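PDB 1VLI: spore coat polysaccharide biosynthesis protein SpsE from Bacillus subtilis, which probably acts as an N-acylneuraminate-9-phosphate synthase in the pathway that makes the spore coat polysaccharide. Local coordinates for residues A14-A19 with N158-F163; K139-E144 with V337-Q342; D44-L49 with V61-F66; D225-E228 with E232-C235. One frame throughout, in Å; residues are numbered along the deposited sequence.

Contact 1 of 4, residues A14-A19 with N158-F163; sequences AAFQIA and NRPMIF
Phe16 and Pro160 meet where the N-terminal beta hairpin, strands 15-18 and 21-24, lies across the start of a strand of the TIM barrel. Their side chains cross obliquely, so the proline rests neither flat on the phenyl ring nor squarely at its rim. Of the ring atoms Phe16 CE1 comes nearest, 3.7 Å from Pro160 CB. The CG of Phe16 stands between its own backbone N and carbonyl carbon (chi1 58°), which swings the ring off the hairpin strand and against the proline. Ile18 adds a looser touch from the same strand, with its CG1 4.2 Å from Pro160 CB. The proline thus packs against two residues that lie two apart on the hairpin strand. No hydrogen bond crosses the contact.

The backbone of Pro160 bonds to Phe138, which belongs to the neighbouring barrel strand. Phe16 also packs on Gln187 and Ala189 on the other side of strand 161-164. Just before the proline, Arg159 folds back and its NH1 donates to Asn158 O at 2.9 Å, from well above the carbonyl plane. Between Phe16 and Ile18 the backbone itself makes the shortest approach: Gln17 O lies 3.4 Å from Pro160 CG.

Contact 2 of 4, residues K139-E144 with V337-Q342; sequences KIASYE and VLRPGQ
Arg339 reaches Glu144 and Tyr143 with a chain stretched from CG to NE, its CG anti to the carbonyl carbon (chi1 -68°). Glu144 starts with the same first torsion but bends at chi2 (67°), which brings its carboxylate round to the guanidinium. The two groups meet side-on. Arg339 NE donates to Glu144 OE2 at 2.8 Å. Arg339 NH2 donates to Glu144 OE1, also at 2.8 Å. Both oxygens use their syn lone pairs, and the two planes are only 14° apart, so this is a nearly coplanar two-point salt bridge.

Tyr143 comes from a different direction. Its CB lies 3.6 Å above the guanidinium plane, over the centre, and its CD2 is 3.2 Å from Arg339 NH1. The ring stands almost perpendicular to the guanidinium and presents its edge, so this is not a stack. Ala141 CB adds a distant touch at the guanidinium edge.

The contact joins two domains: 139-144 leaves a strand of the NeuB TIM barrel, and 337-342 runs off the end of strand 335-338 of the SAF, or antifreeze-like, domain. Arg316 of the SAF domain also forms a salt bridge with Glu144 OE2, so this oxygen is shared by two arginines. A methionine in place of Arg339 would probably leave Glu144 OE1 without its donor and let the carboxylate turn, with Arg316 still at OE2. Arg339 NH1 also makes a weak hydrogen bond to Tyr72 OH.

Contact 3 of 4, residues D44-L49 with V61-F66; sequences DQAFAL and VKFQMF
The Phe63 ring meets Ala46 and Leu49 obliquely, and neither residue sits clearly on a face or at an edge. The far end of the ring does the touching. Phe63 CZ lies 3.8 Å from Ala46 O and 4.4 Å from Leu49 CB. Phe63 CE1 reaches Ala46 CB at 4.3 Å. The CG of Phe63 is anti to the carbonyl carbon (chi1 -73°), and the ring extends from the strand to the helix, where its end meets both residues. Ala46 and Leu49 are three residues apart, so they lie on the same side of the helix. The methyl of Ala46 is small, which lets the ring come near the helix backbone. All three residues are buried, and the contact is apolar apart from the backbone oxygen.

This is the inner side of a beta-alpha-beta unit of the TIM barrel, made of strand 30-36, helix 43-56 and strand 60-63. Phe63 points outward to the helix layer, while Lys62 turns into the barrel and forms a salt bridge with Glu246. Phe63 also packs on Ala35 of strand 30-36. Ala46 touches Leu106 of helix 103-112, and Leu49 touches Phe249 in the loop after strand 244-248.

Contact 4 of 4, residues D225-E228 with E232-C235; sequences DHSE and EAPC
The CA atoms of Asp225 and Pro234 come to 6.9 Å of each other where the chain leaves strand 220-225, loops round and enters helix 232-239. The CG of Asp225 is anti to the backbone N (chi1 -172°), and this turns the carboxylate toward the helix. Its OD2 lies tight against the proline ring, 3.0 Å from Pro234 CD. Asp225 OD2 also forms a salt bridge with Lys247 NZ. The side chains of Asp225 and Pro234 cross at about a right angle. Ala233 CB lies out of the carboxylate plane, 3.8 Å from Asp225 OD2.

The other oxygen holds the loop. Asp225 OD1 accepts from Ser227 N at 3.1 Å, which closes an Asx turn, and from Ser227 OG at 2.7 Å. The backbone N comes from above the carboxylate plane, while the hydroxyl comes on the syn side. A water then bridges loop and helix: it donates to Ser227 OG at 2.8 Å and accepts from Ala233 N at 2.9 Å. With an alanine in place of Asp225, Ser227 N and OG would probably lose their shared acceptor, and Lys247 the carboxylate that pairs with it.

Inside the turn, His226 points the other way and binds the zinc ion together with His248. Lys247 and His248 belong to the adjacent barrel strand, 244-248. On the outer side, Pro234 packs on Met272 and Cys235 on Thr279, both of helix 266-285.

The four contacts lie round one TIM barrel. Contact 1 is at the end where its strands start, contact 2 where the SAF domain joins it. Contact 3 packs strand on helix at its outer side, and contact 4 joins a loop to the helix after it. Contacts 1 and 2 share neighbouring strands: Ile162 O and Ile140 N are 2.9 Å apart, a probable hydrogen bond. Contacts 2 and 3 touch within the barrel, where Lys139 CG is 3.9 Å from Lys62 CE. Contact 4 touches none of the others. It supplies His226 to the zinc ion. The side chain of Ala141 in contact 2 is about 8 Å from that metal, that of Phe63 in contact 3 about 12 Å.

Contact 1 of 4, residues A14-A19 with N158-F163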
loop_
_atom_site.group_PDB
_atom_site.type_symbol
_atom_site.label_atom_id
_atom_site.label_comp_id
_atom_site.label_asym_id
_atom_site.label_seq_id
_atom_site.Cartn_x
_atom_site.Cartn_y
_atom_site.Cartn_z
ATOM N N ALA A 14 17.355 -5.262 -11.599
ATOM C CA ALA A 14 16.029 -5.282 -10.908
ATOM C C ALA A 14 14.871 -5.067 -11.897
ATOM O O ALA A 14 14.618 -3.938 -12.362
ATOM C CB ALA A 14 15.988 -4.248 -9.800
ATOM N N ALA A 15 14.191 -6.171 -12.205
ATOM C CA ALA A 15 13.056 -6.205 -13.137
ATOM C C ALA A 15 12.158 -7.408 -12.819
ATOM O O ALA A 15 12.640 -8.404 -12.268
ATOM C CB ALA A 15 13.546 -6.269 -14.576
ATOM N N PHE A 16 10.864 -7.303 -13.148
ATOM C CA PHE A 16 9.920 -8.420 -13.049
ATOM C C PHE A 16 8.650 -8.195 -13.887
ATOM O O PHE A 16 8.511 -7.159 -14.539
ATOM C CB PHE A 16 9.582 -8.778 -11.595
ATOM C CG PHE A 16 9.005 -7.640 -10.780
ATOM C CD1 PHE A 16 7.642 -7.417 -10.752
ATOM C CD2 PHE A 16 9.830 -6.824 -9.996
ATOM C CE1 PHE A 16 7.075 -6.395 -9.981
ATOM C CE2 PHE A 16 9.288 -5.783 -9.210
ATOM C CZ PHE A 16 7.916 -5.555 -9.201
ATOM N N GLN A 17 7.742 -9.164 -13.881
ATOM C CA GLN A 17 6.544 -9.095 -14.719
ATOM C C GLN A 17 5.285 -8.854 -13.888
ATOM O O GLN A 17 4.969 -9.667 -13.024
ATOM C CB GLN A 17 6.352 -10.421 -15.472
ATOM C CG GLN A 17 7.405 -10.784 -16.461
ATOM C CD GLN A 17 7.456 -9.805 -17.606
ATOM O OE1 GLN A 17 8.367 -8.963 -17.661
ATOM N NE2 GLN A 17 6.472 -9.887 -18.519
ATOM N N ILE A 18 4.549 -7.772 -14.146
ATOM C CA ILE A 18 3.151 -7.719 -13.691
ATOM C C ILE A 18 2.216 -8.102 -14.852
ATOM O O ILE A 18 2.134 -7.399 -15.854
ATOM C CB ILE A 18 2.820 -6.356 -13.125
ATOM C CG1 ILE A 18 3.638 -6.112 -11.848
ATOM C CG2 ILE A 18 1.367 -6.306 -12.745
ATOM C CD1 ILE A 18 3.604 -4.671 -11.365
ATOM N N ALA A 19 1.540 -9.239 -14.740
ATOM C CA ALA A 19 0.726 -9.766 -15.872
ATOM C C ALA A 19 1.643 -9.947 -17.083
ATOM O O ALA A 19 2.649 -10.662 -16.999
ATOM C CB ALA A 19 -0.471 -8.839 -16.200
ATOM N N ASN A 158 3.936 -16.138 -4.222
ATOM C CA ASN A 158 4.807 -15.940 -5.381
ATOM C C ASN A 158 4.393 -14.969 -6.488
ATOM O O ASN A 158 4.801 -15.081 -7.635
ATOM C CB ASN A 158 5.357 -17.256 -5.927
ATOM C CG ASN A 158 6.853 -17.413 -5.609
ATOM O OD1 ASN A 158 7.206 -18.211 -4.729
ATOM N ND2 ASN A 158 7.737 -16.602 -6.280
ATOM N N ARG A 159 3.630 -13.968 -6.109
ATOM C CA ARG A 159 3.307 -12.907 -7.013
ATOM C C ARG A 159 4.087 -11.651 -6.646
ATOM O O ARG A 159 4.635 -11.531 -5.527
ATOM C CB ARG A 159 1.802 -12.675 -6.981
ATOM C CG ARG A 159 1.039 -13.732 -7.776
ATOM C CD ARG A 159 1.350 -13.660 -9.297
ATOM N NE ARG A 159 0.949 -14.865 -10.028
ATOM C CZ ARG A 159 1.685 -15.975 -10.130
ATOM N NH1 ARG A 159 2.885 -16.056 -9.546
ATOM N NH2 ARG A 159 1.216 -17.011 -10.816
ATOM N N PRO A 160 4.184 -10.730 -7.596
ATOM C CA PRO A 160 4.794 -9.449 -7.323
ATOM C C PRO A 160 4.199 -8.755 -6.092
ATOM O O PRO A 160 3.018 -8.909 -5.766
ATOM C CB PRO A 160 4.505 -8.665 -8.599
ATOM C CG PRO A 160 4.514 -9.715 -9.638
ATOM C CD PRO A 160 3.782 -10.854 -9.012
HETATM N N MSE A 161 5.037 -7.974 -5.421
HETATM C CA MSE A 161 4.603 -7.265 -4.243
HETATM C C MSE A 161 5.008 -5.833 -4.300
HETATM O O MSE A 161 6.157 -5.525 -4.650
HETATM C CB MSE A 161 5.156 -7.961 -3.064
HETATM C CG MSE A 161 4.285 -9.159 -2.806
HETATM SE SE MSE A 161 4.634 -10.116 -1.286
HETATM C CE MSE A 161 4.234 -8.798 0.157
ATOM N N ILE A 162 4.044 -4.951 -4.061
ATOM C CA ILE A 162 4.310 -3.510 -4.076
ATOM C C ILE A 162 4.034 -2.990 -2.697
ATOM O O ILE A 162 2.900 -3.139 -2.218
ATOM C CB ILE A 162 3.381 -2.794 -5.053
ATOM C CG1 ILE A 162 3.434 -3.453 -6.431
ATOM C CG2 ILE A 162 3.739 -1.307 -5.149
ATOM C CD1 ILE A 162 2.332 -2.978 -7.353
ATOM N N PHE A 163 5.040 -2.419 -2.032
ATOM C CA PHE A 163 4.754 -1.880 -0.701
ATOM C C PHE A 163 5.085 -0.402 -0.558
ATOM O O PHE A 163 6.004 0.101 -1.187
ATOM C CB PHE A 163 5.260 -2.772 0.432
ATOM C CG PHE A 163 6.750 -2.755 0.633
ATOM C CD1 PHE A 163 7.368 -1.751 1.425
ATOM C CD2 PHE A 163 7.542 -3.769 0.101
ATOM C CE1 PHE A 163 8.713 -1.777 1.666
ATOM C CE2 PHE A 163 8.925 -3.782 0.324
ATOM C CZ PHE A 163 9.510 -2.795 1.123
#

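Contact 2 of 4, residues K139-E144 with V337-Q342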
loop_
_atom_site.group_PDB
_atom_site.type_symbol
_atom_site.label_atom_id
_atom_site.label_comp_id
_atom_site.label_asym_id
_atom_site.label_seq_id
_atom_site.Cartn_x
_atom_site.Cartn_y
_atom_site.Cartn_z
ATOM N N LYS A 139 -0.667 -5.329 -3.381
ATOM C CA LYS A 139 -0.324 -4.005 -2.976
ATOM C C LYS A 139 -0.490 -3.970 -1.445
ATOM O O LYS A 139 -1.427 -4.512 -0.912
ATOM C CB LYS A 139 -1.180 -2.964 -3.729
ATOM C CG LYS A 139 -0.982 -1.502 -3.226
ATOM C CD LYS A 139 0.215 -0.803 -3.871
ATOM C CE LYS A 139 0.523 0.549 -3.225
ATOM N NZ LYS A 139 1.187 0.422 -1.876
ATOM N N ILE A 140 0.474 -3.390 -0.743
ATOM C CA ILE A 140 0.430 -3.289 0.717
ATOM C C ILE A 140 0.514 -1.791 1.048
ATOM O O ILE A 140 1.331 -1.102 0.485
ATOM C CB ILE A 140 1.636 -4.025 1.333
ATOM C CG1 ILE A 140 1.745 -5.487 0.836
ATOM C CG2 ILE A 140 1.656 -3.862 2.873
ATOM C CD1 ILE A 140 0.743 -6.432 1.405
ATOM N N ALA A 141 -0.365 -1.305 1.916
ATOM C CA ALA A 141 -0.389 0.093 2.324
ATOM C C ALA A 141 0.771 0.381 3.293
ATOM O O ALA A 141 1.344 -0.553 3.908
ATOM C CB ALA A 141 -1.750 0.412 3.042
ATOM N N SER A 142 1.038 1.674 3.486
ATOM C CA SER A 142 2.125 2.131 4.349
ATOM C C SER A 142 2.024 1.606 5.776
ATOM O O SER A 142 3.036 1.193 6.348
ATOM C CB SER A 142 2.198 3.664 4.373
ATOM O OG SER A 142 2.493 4.180 3.083
ATOM N N TYR A 143 0.815 1.606 6.347
ATOM C CA TYR A 143 0.654 1.272 7.779
ATOM C C TYR A 143 0.813 -0.217 8.077
ATOM O O TYR A 143 1.026 -0.597 9.226
ATOM C CB TYR A 143 -0.655 1.825 8.357
ATOM C CG TYR A 143 -0.763 3.323 8.230
ATOM C CD1 TYR A 143 0.358 4.145 8.455
ATOM C CD2 TYR A 143 -1.969 3.933 7.872
ATOM C CE1 TYR A 143 0.287 5.537 8.331
ATOM C CE2 TYR A 143 -2.059 5.337 7.747
ATOM C CZ TYR A 143 -0.923 6.128 7.986
ATOM O OH TYR A 143 -0.982 7.498 7.875
ATOM N N GLU A 144 0.750 -1.038 7.033
ATOM C CA GLU A 144 1.105 -2.447 7.123
ATOM C C GLU A 144 2.558 -2.741 6.763
ATOM O O GLU A 144 2.917 -3.903 6.546
ATOM C CB GLU A 144 0.192 -3.287 6.222
ATOM C CG GLU A 144 -1.192 -3.554 6.800
ATOM C CD GLU A 144 -2.040 -2.306 6.923
ATOM O OE1 GLU A 144 -2.170 -1.596 5.911
ATOM O OE2 GLU A 144 -2.593 -2.045 8.018
ATOM N N VAL A 337 -2.411 -8.859 15.137
ATOM C CA VAL A 337 -1.620 -7.752 14.575
ATOM C C VAL A 337 -2.606 -6.724 13.976
ATOM O O VAL A 337 -3.229 -6.973 12.918
ATOM C CB VAL A 337 -0.645 -8.304 13.528
ATOM C CG1 VAL A 337 0.119 -7.189 12.770
ATOM C CG2 VAL A 337 0.314 -9.262 14.178
ATOM N N LEU A 338 -2.796 -5.606 14.691
ATOM C CA LEU A 338 -3.855 -4.630 14.369
ATOM C C LEU A 338 -3.312 -3.199 14.371
ATOM O O LEU A 338 -2.233 -2.953 14.876
ATOM C CB LEU A 338 -5.030 -4.770 15.346
ATOM C CG LEU A 338 -5.759 -6.115 15.293
ATOM C CD1 LEU A 338 -6.496 -6.376 16.580
ATOM C CD2 LEU A 338 -6.700 -6.204 14.107
ATOM N N ARG A 339 -4.035 -2.268 13.762
ATOM C CA ARG A 339 -3.686 -0.865 13.835
ATOM C C ARG A 339 -4.225 -0.334 15.167
ATOM O O ARG A 339 -5.336 -0.707 15.593
ATOM C CB ARG A 339 -4.322 -0.091 12.693
ATOM C CG ARG A 339 -3.800 -0.399 11.309
ATOM C CD ARG A 339 -4.462 0.473 10.283
ATOM N NE ARG A 339 -4.087 0.115 8.930
ATOM C CZ ARG A 339 -4.174 0.940 7.898
ATOM N NH1 ARG A 339 -4.628 2.175 8.062
ATOM N NH2 ARG A 339 -3.779 0.539 6.706
ATOM N N PRO A 340 -3.444 0.512 15.835
ATOM C CA PRO A 340 -3.807 0.997 17.166
ATOM C C PRO A 340 -5.056 1.879 17.219
ATOM O O PRO A 340 -5.730 1.911 18.249
ATOM C CB PRO A 340 -2.561 1.791 17.615
ATOM C CG PRO A 340 -1.833 2.098 16.423
ATOM C CD PRO A 340 -2.143 1.034 15.394
ATOM N N GLY A 341 -5.356 2.587 16.131
ATOM C CA GLY A 341 -6.363 3.641 16.157
ATOM C C GLY A 341 -5.962 4.678 17.187
ATOM O O GLY A 341 -4.866 5.256 17.114
ATOM N N GLN A 342 -6.824 4.886 18.175
ATOM C CA GLN A 342 -6.553 5.897 19.206
ATOM C C GLN A 342 -5.743 5.359 20.409
ATOM O O GLN A 342 -5.268 6.123 21.252
ATOM C CB GLN A 342 -7.875 6.544 19.658
ATOM C CG GLN A 342 -8.491 7.489 18.614
ATOM C CD GLN A 342 -7.600 8.705 18.330
ATOM O OE1 GLN A 342 -6.974 8.796 17.264
ATOM N NE2 GLN A 342 -7.525 9.629 19.294
#

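Contact 3 of 4, residues D44-L49 with V61-F66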
loop_
_atom_site.group_PDB
_atom_site.type_symbol
_atom_site.label_atom_id
_atom_site.label_comp_id
_atom_site.label_asym_id
_atom_site.label_seq_id
_atom_site.Cartn_x
_atom_site.Cartn_y
_atom_site.Cartn_z
ATOM N N ASP A 44 -21.868 1.139 -12.730
ATOM C CA ASP A 44 -21.627 1.780 -14.030
ATOM C C ASP A 44 -20.559 2.877 -13.918
ATOM O O ASP A 44 -19.815 3.109 -14.876
ATOM C CB ASP A 44 -22.928 2.323 -14.642
ATOM C CG ASP A 44 -23.768 3.092 -13.627
ATOM O OD1 ASP A 44 -24.323 2.454 -12.689
ATOM O OD2 ASP A 44 -23.924 4.334 -13.679
ATOM N N GLN A 45 -20.490 3.527 -12.748
ATOM C CA GLN A 45 -19.477 4.542 -12.468
ATOM C C GLN A 45 -18.120 3.882 -12.275
ATOM O O GLN A 45 -17.087 4.477 -12.612
ATOM C CB GLN A 45 -19.847 5.389 -11.245
ATOM C CG GLN A 45 -19.100 6.744 -11.165
ATOM C CD GLN A 45 -19.661 7.668 -10.090
ATOM O OE1 GLN A 45 -20.835 8.015 -10.111
ATOM N NE2 GLN A 45 -18.825 8.064 -9.154
ATOM N N ALA A 46 -18.119 2.661 -11.726
ATOM C CA ALA A 46 -16.891 1.855 -11.668
ATOM C C ALA A 46 -16.365 1.534 -13.084
ATOM O O ALA A 46 -15.165 1.702 -13.341
ATOM C CB ALA A 46 -17.089 0.596 -10.853
ATOM N N PHE A 47 -17.252 1.118 -13.996
ATOM C CA PHE A 47 -16.896 0.886 -15.411
ATOM C C PHE A 47 -16.382 2.154 -16.070
ATOM O O PHE A 47 -15.468 2.087 -16.910
ATOM C CB PHE A 47 -18.073 0.345 -16.259
ATOM C CG PHE A 47 -18.519 -1.060 -15.891
ATOM C CD1 PHE A 47 -17.600 -2.041 -15.529
ATOM C CD2 PHE A 47 -19.868 -1.412 -15.952
ATOM C CE1 PHE A 47 -18.011 -3.326 -15.199
ATOM C CE2 PHE A 47 -20.293 -2.711 -15.618
ATOM C CZ PHE A 47 -19.363 -3.667 -15.246
ATOM N N ALA A 48 -16.962 3.303 -15.707
ATOM C CA ALA A 48 -16.527 4.579 -16.289
ATOM C C ALA A 48 -15.106 4.969 -15.808
ATOM O O ALA A 48 -14.311 5.533 -16.572
ATOM C CB ALA A 48 -17.536 5.677 -15.997
ATOM N N LEU A 49 -14.782 4.640 -14.562
ATOM C CA LEU A 49 -13.429 4.904 -14.037
ATOM C C LEU A 49 -12.410 4.064 -14.795
ATOM O O LEU A 49 -11.457 4.594 -15.338
ATOM C CB LEU A 49 -13.368 4.670 -12.536
ATOM C CG LEU A 49 -13.992 5.790 -11.698
ATOM C CD1 LEU A 49 -14.468 5.223 -10.367
ATOM C CD2 LEU A 49 -13.013 6.960 -11.484
ATOM N N VAL A 61 -5.381 -0.240 -12.993
ATOM C CA VAL A 61 -6.414 0.529 -12.327
ATOM C C VAL A 61 -6.607 -0.136 -10.996
ATOM O O VAL A 61 -6.686 -1.371 -10.909
ATOM C CB VAL A 61 -7.740 0.578 -13.136
ATOM C CG1 VAL A 61 -8.321 -0.826 -13.282
ATOM C CG2 VAL A 61 -8.760 1.546 -12.476
ATOM N N LYS A 62 -6.640 0.677 -9.945
ATOM C CA LYS A 62 -6.669 0.153 -8.599
ATOM C C LYS A 62 -7.943 0.547 -7.834
ATOM O O LYS A 62 -8.264 1.751 -7.750
ATOM C CB LYS A 62 -5.423 0.618 -7.860
ATOM C CG LYS A 62 -5.565 0.422 -6.367
ATOM C CD LYS A 62 -4.397 -0.276 -5.809
ATOM C CE LYS A 62 -3.359 0.768 -5.330
ATOM N NZ LYS A 62 -3.871 1.566 -4.189
ATOM N N PHE A 63 -8.637 -0.468 -7.279
ATOM C CA PHE A 63 -9.856 -0.310 -6.462
ATOM C C PHE A 63 -9.662 -0.812 -5.033
ATOM O O PHE A 63 -8.961 -1.805 -4.801
ATOM C CB PHE A 63 -11.034 -1.082 -7.084
ATOM C CG PHE A 63 -11.589 -0.433 -8.337
ATOM C CD1 PHE A 63 -12.581 0.549 -8.252
ATOM C CD2 PHE A 63 -11.105 -0.781 -9.589
ATOM C CE1 PHE A 63 -13.066 1.175 -9.379
ATOM C CE2 PHE A 63 -11.598 -0.150 -10.746
ATOM C CZ PHE A 63 -12.575 0.833 -10.634
ATOM N N GLN A 64 -10.284 -0.135 -4.069
ATOM C CA GLN A 64 -10.364 -0.655 -2.700
ATOM C C GLN A 64 -11.378 -1.787 -2.609
ATOM O O GLN A 64 -12.544 -1.625 -2.997
ATOM C CB GLN A 64 -10.778 0.436 -1.734
ATOM C CG GLN A 64 -10.313 0.211 -0.302
ATOM C CD GLN A 64 -10.768 1.331 0.630
ATOM O OE1 GLN A 64 -11.570 1.104 1.526
ATOM N NE2 GLN A 64 -10.265 2.535 0.405
HETATM N N MSE A 65 -10.939 -2.933 -2.106
HETATM C CA MSE A 65 -11.845 -4.055 -1.931
HETATM C C MSE A 65 -12.303 -4.258 -0.504
HETATM O O MSE A 65 -13.413 -4.717 -0.277
HETATM C CB MSE A 65 -11.238 -5.333 -2.468
HETATM C CG MSE A 65 -11.325 -5.404 -3.977
HETATM SE SE MSE A 65 -10.724 -7.142 -4.648
HETATM C CE MSE A 65 -11.913 -8.279 -3.661
ATOM N N PHE A 66 -11.465 -3.896 0.459
ATOM C CA PHE A 66 -11.764 -4.198 1.844
ATOM C C PHE A 66 -11.993 -2.940 2.685
ATOM O O PHE A 66 -11.365 -1.902 2.447
ATOM C CB PHE A 66 -10.683 -5.117 2.405
ATOM C CG PHE A 66 -10.381 -6.272 1.496
ATOM C CD1 PHE A 66 -11.173 -7.421 1.515
ATOM C CD2 PHE A 66 -9.349 -6.191 0.568
ATOM C CE1 PHE A 66 -10.914 -8.468 0.648
ATOM C CE2 PHE A 66 -9.089 -7.242 -0.312
ATOM C CZ PHE A 66 -9.866 -8.374 -0.270
#

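Contact 4 of 4, residues D225-E228 with E232-C235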
loop_
_atom_site.group_PDB
_atom_site.type_symbol
_atom_site.label_atom_id
_atom_site.label_comp_id
_atom_site.label_asym_id
_atom_site.label_seq_id
_atom_site.Cartn_x
_atom_site.Cartn_y
_atom_site.Cartn_z
ATOM N N ASP A 225 1.880 9.333 -5.655
ATOM C CA ASP A 225 1.797 10.775 -5.655
ATOM C C ASP A 225 0.493 11.259 -5.067
ATOM O O ASP A 225 -0.573 10.978 -5.616
ATOM C CB ASP A 225 1.968 11.288 -7.083
ATOM C CG ASP A 225 2.090 12.798 -7.155
ATOM O OD1 ASP A 225 2.272 13.458 -6.108
ATOM O OD2 ASP A 225 2.027 13.419 -8.233
ATOM N N HIS A 226 0.578 11.986 -3.957
ATOM C CA HIS A 226 -0.598 12.554 -3.307
ATOM C C HIS A 226 -0.767 14.060 -3.508
ATOM O O HIS A 226 -1.659 14.671 -2.922
ATOM C CB HIS A 226 -0.619 12.218 -1.814
ATOM C CG HIS A 226 -0.929 10.786 -1.526
ATOM N ND1 HIS A 226 -0.285 10.068 -0.545
ATOM C CD2 HIS A 226 -1.804 9.931 -2.106
ATOM C CE1 HIS A 226 -0.757 8.835 -0.524
ATOM N NE2 HIS A 226 -1.677 8.725 -1.465
ATOM N N SER A 227 0.084 14.649 -4.338
ATOM C CA SER A 227 0.003 16.068 -4.673
ATOM C C SER A 227 -1.031 16.325 -5.758
ATOM O O SER A 227 -1.285 15.458 -6.599
ATOM C CB SER A 227 1.350 16.551 -5.179
ATOM O OG SER A 227 1.586 16.062 -6.489
ATOM N N GLU A 228 -1.576 17.540 -5.746
ATOM C CA GLU A 228 -2.671 17.975 -6.614
ATOM C C GLU A 228 -2.325 18.077 -8.100
ATOM O O GLU A 228 -3.063 17.583 -8.958
ATOM C CB GLU A 228 -3.197 19.338 -6.152
ATOM C CG GLU A 228 -3.931 19.340 -4.820
ATOM C CD GLU A 228 -4.775 20.592 -4.642
ATOM O OE1 GLU A 228 -5.750 20.753 -5.407
ATOM O OE2 GLU A 228 -4.474 21.414 -3.745
ATOM N N GLU A 232 3.841 17.940 -12.333
ATOM C CA GLU A 232 5.146 18.372 -11.803
ATOM C C GLU A 232 5.876 17.322 -10.952
ATOM O O GLU A 232 7.042 17.043 -11.207
ATOM C CB GLU A 232 5.122 19.778 -11.178
ATOM C CG GLU A 232 4.789 19.874 -9.700
ATOM C CD GLU A 232 5.246 21.199 -9.113
ATOM O OE1 GLU A 232 6.167 21.794 -9.693
ATOM O OE2 GLU A 232 4.686 21.645 -8.086
ATOM N N ALA A 233 5.184 16.702 -9.991
ATOM C CA ALA A 233 5.824 15.668 -9.195
ATOM C C ALA A 233 5.942 14.306 -9.909
ATOM O O ALA A 233 7.000 13.677 -9.771
ATOM C CB ALA A 233 5.187 15.534 -7.827
ATOM N N PRO A 234 4.896 13.820 -10.628
ATOM C CA PRO A 234 5.062 12.589 -11.441
ATOM C C PRO A 234 6.299 12.632 -12.375
ATOM O O PRO A 234 7.132 11.730 -12.331
ATOM C CB PRO A 234 3.712 12.448 -12.228
ATOM C CG PRO A 234 2.688 13.150 -11.336
ATOM C CD PRO A 234 3.511 14.329 -10.680
ATOM N N CYS A 235 6.429 13.672 -13.186
ATOM C CA CYS A 235 7.544 13.775 -14.118
ATOM C C CYS A 235 8.910 13.957 -13.446
ATOM O O CYS A 235 9.899 13.371 -13.884
ATOM C CB CYS A 235 7.319 14.928 -15.086
ATOM S SG CYS A 235 5.981 14.586 -16.251
HETATM O O HOH W 1 2.556 17.118 -8.869
#